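Local coordinates for methanol--corrinoid protein co-methyltransferase (Methanosarcina barkeri, PDB 2I2X), which transfers the methyl group of methanol to the cob(I)amide carried by its partner corrinoid protein MtaC, an early step of methanogenesis from methanol, at residues Arg130-Lys142 / Ser449-Phe461. Numbering follows the deposited sequence.
Sequences RENREFLQLRGDK and SEVKVFKPENYGF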
loop_
_atom_site.group_PDB
_atom_site.type_symbol
_atom_site.label_atom_id
_atom_site.label_comp_id
_atom_site.label_asym_id
_atom_site.label_seq_id
_atom_site.Cartn_x
_atom_site.Cartn_y
_atom_site.Cartn_z
ATOM N N ARG A 130 19.993 -16.925 -17.876
ATOM C CA ARG A 130 20.990 -17.990 -18.107
ATOM C C ARG A 130 20.664 -19.303 -17.367
ATOM O O ARG A 130 21.432 -19.778 -16.538
ATOM C CB ARG A 130 22.395 -17.499 -17.736
ATOM C CG ARG A 130 22.848 -16.236 -18.476
ATOM C CD ARG A 130 24.108 -15.637 -17.861
ATOM N NE ARG A 130 23.950 -15.349 -16.433
ATOM C CZ ARG A 130 24.932 -15.343 -15.536
ATOM N NH1 ARG A 130 26.201 -15.615 -15.887
ATOM N NH2 ARG A 130 24.643 -15.075 -14.267
ATOM N N GLU A 131 19.506 -19.873 -17.689
ATOM C CA GLU A 131 18.998 -21.085 -17.041
ATOM C C GLU A 131 17.954 -21.798 -17.941
ATOM O O GLU A 131 17.259 -21.137 -18.714
ATOM C CB GLU A 131 18.389 -20.716 -15.695
ATOM C CG GLU A 131 17.743 -21.858 -14.979
ATOM C CD GLU A 131 17.449 -21.569 -13.532
ATOM O OE1 GLU A 131 16.682 -20.618 -13.257
ATOM O OE2 GLU A 131 17.958 -22.326 -12.670
ATOM N N ASN A 132 17.891 -23.131 -17.882
ATOM C CA ASN A 132 16.787 -23.883 -18.478
ATOM C C ASN A 132 16.122 -24.677 -17.400
ATOM O O ASN A 132 16.498 -24.557 -16.237
ATOM C CB ASN A 132 17.206 -24.797 -19.644
ATOM C CG ASN A 132 18.331 -25.781 -19.283
ATOM O OD1 ASN A 132 19.322 -25.878 -20.019
ATOM N ND2 ASN A 132 18.184 -26.515 -18.174
ATOM N N ARG A 133 15.142 -25.485 -17.790
ATOM C CA ARG A 133 14.371 -26.313 -16.864
ATOM C C ARG A 133 15.225 -27.206 -15.927
ATOM O O ARG A 133 14.912 -27.330 -14.752
ATOM C CB ARG A 133 13.342 -27.123 -17.661
ATOM C CG ARG A 133 12.821 -28.409 -17.010
ATOM C CD ARG A 133 11.381 -28.614 -17.427
ATOM N NE ARG A 133 10.871 -29.988 -17.383
ATOM C CZ ARG A 133 10.663 -30.706 -16.277
ATOM N NH1 ARG A 133 10.968 -30.240 -15.065
ATOM N NH2 ARG A 133 10.159 -31.919 -16.389
ATOM N N GLU A 134 16.299 -27.810 -16.430
ATOM C CA GLU A 134 17.120 -28.679 -15.575
ATOM C C GLU A 134 18.270 -27.992 -14.830
ATOM O O GLU A 134 18.484 -28.280 -13.665
ATOM C CB GLU A 134 17.592 -29.973 -16.281
ATOM C CG GLU A 134 17.737 -29.935 -17.818
ATOM C CD GLU A 134 16.388 -29.997 -18.571
ATOM O OE1 GLU A 134 16.256 -29.305 -19.616
ATOM O OE2 GLU A 134 15.461 -30.722 -18.119
ATOM N N PHE A 135 19.008 -27.096 -15.481
ATOM C CA PHE A 135 20.125 -26.418 -14.806
ATOM C C PHE A 135 20.491 -25.011 -15.245
ATOM O O PHE A 135 20.054 -24.515 -16.293
ATOM C CB PHE A 135 21.435 -27.241 -14.765
ATOM C CG PHE A 135 21.431 -28.495 -15.568
ATOM C CD1 PHE A 135 21.608 -28.460 -16.943
ATOM C CD2 PHE A 135 21.315 -29.732 -14.922
ATOM C CE1 PHE A 135 21.632 -29.646 -17.685
ATOM C CE2 PHE A 135 21.335 -30.922 -15.637
ATOM C CZ PHE A 135 21.499 -30.880 -17.028
ATOM N N LEU A 136 21.334 -24.397 -14.409
ATOM C CA LEU A 136 21.945 -23.128 -14.717
ATOM C C LEU A 136 22.786 -23.325 -15.951
ATOM O O LEU A 136 23.338 -24.411 -16.172
ATOM C CB LEU A 136 22.809 -22.633 -13.556
ATOM C CG LEU A 136 22.118 -22.204 -12.257
ATOM C CD1 LEU A 136 23.130 -21.773 -11.181
ATOM C CD2 LEU A 136 21.093 -21.093 -12.506
ATOM N N GLN A 137 22.877 -22.268 -16.741
ATOM C CA GLN A 137 23.674 -22.227 -17.941
ATOM C C GLN A 137 24.319 -20.863 -18.040
ATOM O O GLN A 137 24.085 -20.093 -18.976
ATOM C CB GLN A 137 22.790 -22.500 -19.140
ATOM C CG GLN A 137 22.349 -23.956 -19.210
ATOM C CD GLN A 137 21.910 -24.341 -20.598
ATOM O OE1 GLN A 137 22.593 -25.130 -21.273
ATOM N NE2 GLN A 137 20.777 -23.762 -21.062
ATOM N N LEU A 138 25.149 -20.578 -17.049
ATOM C CA LEU A 138 25.658 -19.236 -16.823
ATOM C C LEU A 138 26.569 -18.750 -17.926
ATOM O O LEU A 138 26.755 -17.548 -18.080
ATOM C CB LEU A 138 26.378 -19.172 -15.488
ATOM C CG LEU A 138 25.599 -19.516 -14.222
ATOM C CD1 LEU A 138 26.503 -19.277 -13.023
ATOM C CD2 LEU A 138 24.307 -18.685 -14.096
ATOM N N ARG A 139 27.137 -19.688 -18.680
ATOM C CA ARG A 139 28.043 -19.373 -19.786
ATOM C C ARG A 139 27.566 -19.968 -21.109
ATOM O O ARG A 139 28.274 -19.937 -22.097
ATOM C CB ARG A 139 29.465 -19.819 -19.443
ATOM C CG ARG A 139 29.935 -19.185 -18.138
ATOM C CD ARG A 139 31.250 -19.714 -17.589
ATOM N NE ARG A 139 31.524 -19.006 -16.347
ATOM C CZ ARG A 139 32.723 -18.613 -15.942
ATOM N NH1 ARG A 139 33.814 -18.899 -16.667
ATOM N NH2 ARG A 139 32.840 -17.937 -14.800
ATOM N N GLY A 140 26.345 -20.478 -21.134
ATOM C CA GLY A 140 25.778 -21.050 -22.348
ATOM C C GLY A 140 25.390 -20.127 -23.502
ATOM O O GLY A 140 25.872 -18.988 -23.619
ATOM N N ASP A 141 24.503 -20.663 -24.346
ATOM C CA ASP A 141 24.022 -20.026 -25.570
ATOM C C ASP A 141 23.183 -18.816 -25.255
ATOM O O ASP A 141 22.990 -17.935 -26.096
ATOM C CB ASP A 141 23.123 -20.987 -26.363
ATOM C CG ASP A 141 23.808 -22.285 -26.713
ATOM O OD1 ASP A 141 25.018 -22.239 -27.078
ATOM O OD2 ASP A 141 23.126 -23.347 -26.633
ATOM N N LYS A 142 22.641 -18.804 -24.049
ATOM C CA LYS A 142 21.769 -17.735 -23.650
ATOM C C LYS A 142 22.593 -16.480 -23.222
ATOM O O LYS A 142 22.070 -15.359 -23.191
ATOM C CB LYS A 142 20.792 -18.255 -22.577
ATOM C CG LYS A 142 19.302 -17.934 -22.819
ATOM C CD LYS A 142 18.520 -19.019 -23.568
ATOM C CE LYS A 142 18.757 -20.436 -22.978
ATOM N NZ LYS A 142 18.122 -20.704 -21.642
ATOM N N SER A 449 29.137 -34.239 -5.627
ATOM C CA SER A 449 28.546 -35.474 -5.164
ATOM C C SER A 449 27.146 -35.227 -4.571
ATOM O O SER A 449 26.197 -35.952 -4.890
ATOM C CB SER A 449 29.503 -36.148 -4.167
ATOM O OG SER A 449 28.861 -37.158 -3.419
ATOM N N GLU A 450 27.002 -34.192 -3.741
ATOM C CA GLU A 450 25.727 -33.946 -3.035
ATOM C C GLU A 450 24.624 -33.255 -3.823
ATOM O O GLU A 450 23.458 -33.422 -3.496
ATOM C CB GLU A 450 25.953 -33.229 -1.710
ATOM C CG GLU A 450 26.847 -34.026 -0.762
ATOM C CD GLU A 450 26.859 -33.479 0.645
ATOM O OE1 GLU A 450 26.054 -32.557 0.967
ATOM O OE2 GLU A 450 27.684 -33.981 1.441
ATOM N N VAL A 451 24.978 -32.498 -4.857
ATOM C CA VAL A 451 23.996 -31.677 -5.557
ATOM C C VAL A 451 24.027 -31.960 -7.039
ATOM O O VAL A 451 24.840 -31.385 -7.753
ATOM C CB VAL A 451 24.299 -30.182 -5.369
ATOM C CG1 VAL A 451 23.162 -29.312 -5.960
ATOM C CG2 VAL A 451 24.559 -29.863 -3.914
ATOM N N LYS A 452 23.136 -32.814 -7.522
ATOM C CA LYS A 452 23.245 -33.278 -8.913
ATOM C C LYS A 452 23.102 -32.207 -9.986
ATOM O O LYS A 452 23.675 -32.357 -11.061
ATOM C CB LYS A 452 22.325 -34.478 -9.200
ATOM C CG LYS A 452 22.872 -35.802 -8.608
ATOM C CD LYS A 452 24.188 -36.235 -9.310
ATOM C CE LYS A 452 24.851 -37.450 -8.656
ATOM N NZ LYS A 452 26.011 -37.034 -7.815
ATOM N N VAL A 453 22.360 -31.137 -9.693
ATOM C CA VAL A 453 22.157 -30.041 -10.643
ATOM C C VAL A 453 23.359 -29.099 -10.750
ATOM O O VAL A 453 23.360 -28.231 -11.622
ATOM C CB VAL A 453 20.853 -29.192 -10.358
ATOM C CG1 VAL A 453 19.557 -30.002 -10.627
ATOM C CG2 VAL A 453 20.850 -28.617 -8.946
ATOM N N PHE A 454 24.360 -29.262 -9.872
ATOM C CA PHE A 454 25.562 -28.412 -9.825
ATOM C C PHE A 454 26.470 -28.696 -11.016
ATOM O O PHE A 454 26.926 -29.819 -11.199
ATOM C CB PHE A 454 26.296 -28.614 -8.471
ATOM C CG PHE A 454 27.645 -27.881 -8.341
ATOM C CD1 PHE A 454 27.795 -26.550 -8.715
ATOM C CD2 PHE A 454 28.744 -28.524 -7.785
ATOM C CE1 PHE A 454 29.016 -25.895 -8.579
ATOM C CE2 PHE A 454 29.972 -27.869 -7.650
ATOM C CZ PHE A 454 30.109 -26.555 -8.048
ATOM N N LYS A 455 26.706 -27.691 -11.852
ATOM C CA LYS A 455 27.537 -27.868 -13.034
ATOM C C LYS A 455 28.742 -26.975 -12.873
ATOM O O LYS A 455 28.650 -25.768 -13.090
ATOM C CB LYS A 455 26.806 -27.496 -14.322
ATOM C CG LYS A 455 25.573 -28.341 -14.654
ATOM C CD LYS A 455 25.921 -29.796 -14.811
ATOM C CE LYS A 455 24.715 -30.608 -15.222
ATOM N NZ LYS A 455 24.762 -32.004 -14.654
ATOM N N PRO A 456 29.884 -27.563 -12.485
ATOM C CA PRO A 456 31.103 -26.786 -12.252
ATOM C C PRO A 456 31.529 -25.908 -13.440
ATOM O O PRO A 456 32.177 -24.870 -13.251
ATOM C CB PRO A 456 32.143 -27.875 -11.933
ATOM C CG PRO A 456 31.321 -28.972 -11.334
ATOM C CD PRO A 456 30.086 -28.993 -12.180
ATOM N N GLU A 457 31.162 -26.287 -14.652
ATOM C CA GLU A 457 31.554 -25.449 -15.780
ATOM C C GLU A 457 30.887 -24.061 -15.772
ATOM O O GLU A 457 31.412 -23.117 -16.363
ATOM C CB GLU A 457 31.385 -26.171 -17.126
ATOM C CG GLU A 457 29.958 -26.463 -17.567
ATOM C CD GLU A 457 29.408 -27.825 -17.091
ATOM O OE1 GLU A 457 29.907 -28.398 -16.073
ATOM O OE2 GLU A 457 28.434 -28.303 -17.741
ATOM N N ASN A 458 29.743 -23.943 -15.097
ATOM C CA ASN A 458 29.085 -22.651 -14.919
ATOM C C ASN A 458 30.024 -21.612 -14.272
ATOM O O ASN A 458 29.841 -20.416 -14.428
ATOM C CB ASN A 458 27.799 -22.820 -14.118
ATOM C CG ASN A 458 26.631 -23.276 -14.973
ATOM O OD1 ASN A 458 26.500 -22.869 -16.133
ATOM N ND2 ASN A 458 25.757 -24.116 -14.401
ATOM N N TYR A 459 31.055 -22.096 -13.593
ATOM C CA TYR A 459 31.982 -21.251 -12.850
ATOM C C TYR A 459 33.409 -21.336 -13.400
ATOM O O TYR A 459 34.379 -20.969 -12.719
ATOM C CB TYR A 459 31.913 -21.638 -11.378
ATOM C CG TYR A 459 30.495 -21.594 -10.940
ATOM C CD1 TYR A 459 29.874 -20.364 -10.670
ATOM C CD2 TYR A 459 29.719 -22.758 -10.877
ATOM C CE1 TYR A 459 28.555 -20.294 -10.298
ATOM C CE2 TYR A 459 28.379 -22.685 -10.509
ATOM C CZ TYR A 459 27.815 -21.438 -10.219
ATOM O OH TYR A 459 26.498 -21.334 -9.846
ATOM N N GLY A 460 33.510 -21.804 -14.643
ATOM C CA GLY A 460 34.790 -21.994 -15.324
ATOM C C GLY A 460 35.672 -23.102 -14.732
ATOM O O GLY A 460 36.857 -23.133 -14.995
ATOM N N PHE A 461 35.111 -23.989 -13.913
ATOM C CA PHE A 461 35.868 -25.134 -13.386
ATOM C C PHE A 461 35.713 -26.371 -14.284
ATOM O O PHE A 461 36.092 -27.491 -13.912
ATOM C CB PHE A 461 35.445 -25.499 -11.949
ATOM C CG PHE A 461 35.518 -24.363 -10.978
ATOM C CD1 PHE A 461 34.481 -24.146 -10.079
ATOM C CD2 PHE A 461 36.612 -23.508 -10.965
ATOM C CE1 PHE A 461 34.529 -23.112 -9.169
ATOM C CE2 PHE A 461 36.675 -22.454 -10.065
ATOM C CZ PHE A 461 35.620 -22.252 -9.156
ATOM O OXT PHE A 461 35.197 -26.297 -15.397
HETATM O O HOH W 1 22.008 -25.850 -11.810
HETATM O O HOH W 2 30.118 -17.662 -13.805
HETATM O O HOH W 3 26.909 -22.293 -19.011
#
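Asn458 lies against the backbone of Leu136 to Leu138 and illustrates how one side-chain amide can pin a loop that lacks regular structure. Its CB packs on Leu138 CD1 at 3.9 Å, and CG, set beside the backbone N (chi1 -82°), turns the amide to the loop. There OD1 accepts from Leu138 N at 2.8 Å, the donor standing well out of the amide's carbonyl plane, and a water that OD1 also binds passes on to Arg139 N. ND2 gives a fairly straight bond (160°) to Leu136 O at 3.0 Å; the oxygen lies in the amide plane, whereas the nitrogen stands above the carbonyl plane of Leu136. With an alanine here, Leu138 N and Leu136 O would probably both lose their mates and the loop would be held less firmly.

Contacts on either side of the amide extend the joint. Arg139 reaches out as an extended chain, makes a weak NE bond to Asn458 O and lays one guanidinium face over the Tyr459–Gly460 peptide, with Gly460 N 3.5 Å above its plane. Leu138 CD1 meets Tyr459 CE1 at 3.6 Å, while the tyrosine hydroxyl is bonded to Glu170. Further along, Lys455 CE sits 3.5 Å from the centroid of the Phe135 ring, a CH-pi contact accompanied by an off-centre cation-pi interaction from NZ. The whole is a C-terminal tail, partly a 3-10 turn, fastened to the loop between strand 119-126 and helix 143-155 of the TIM barrel, with the side chain of Leu136 about 8 Å from a bound corrinoid.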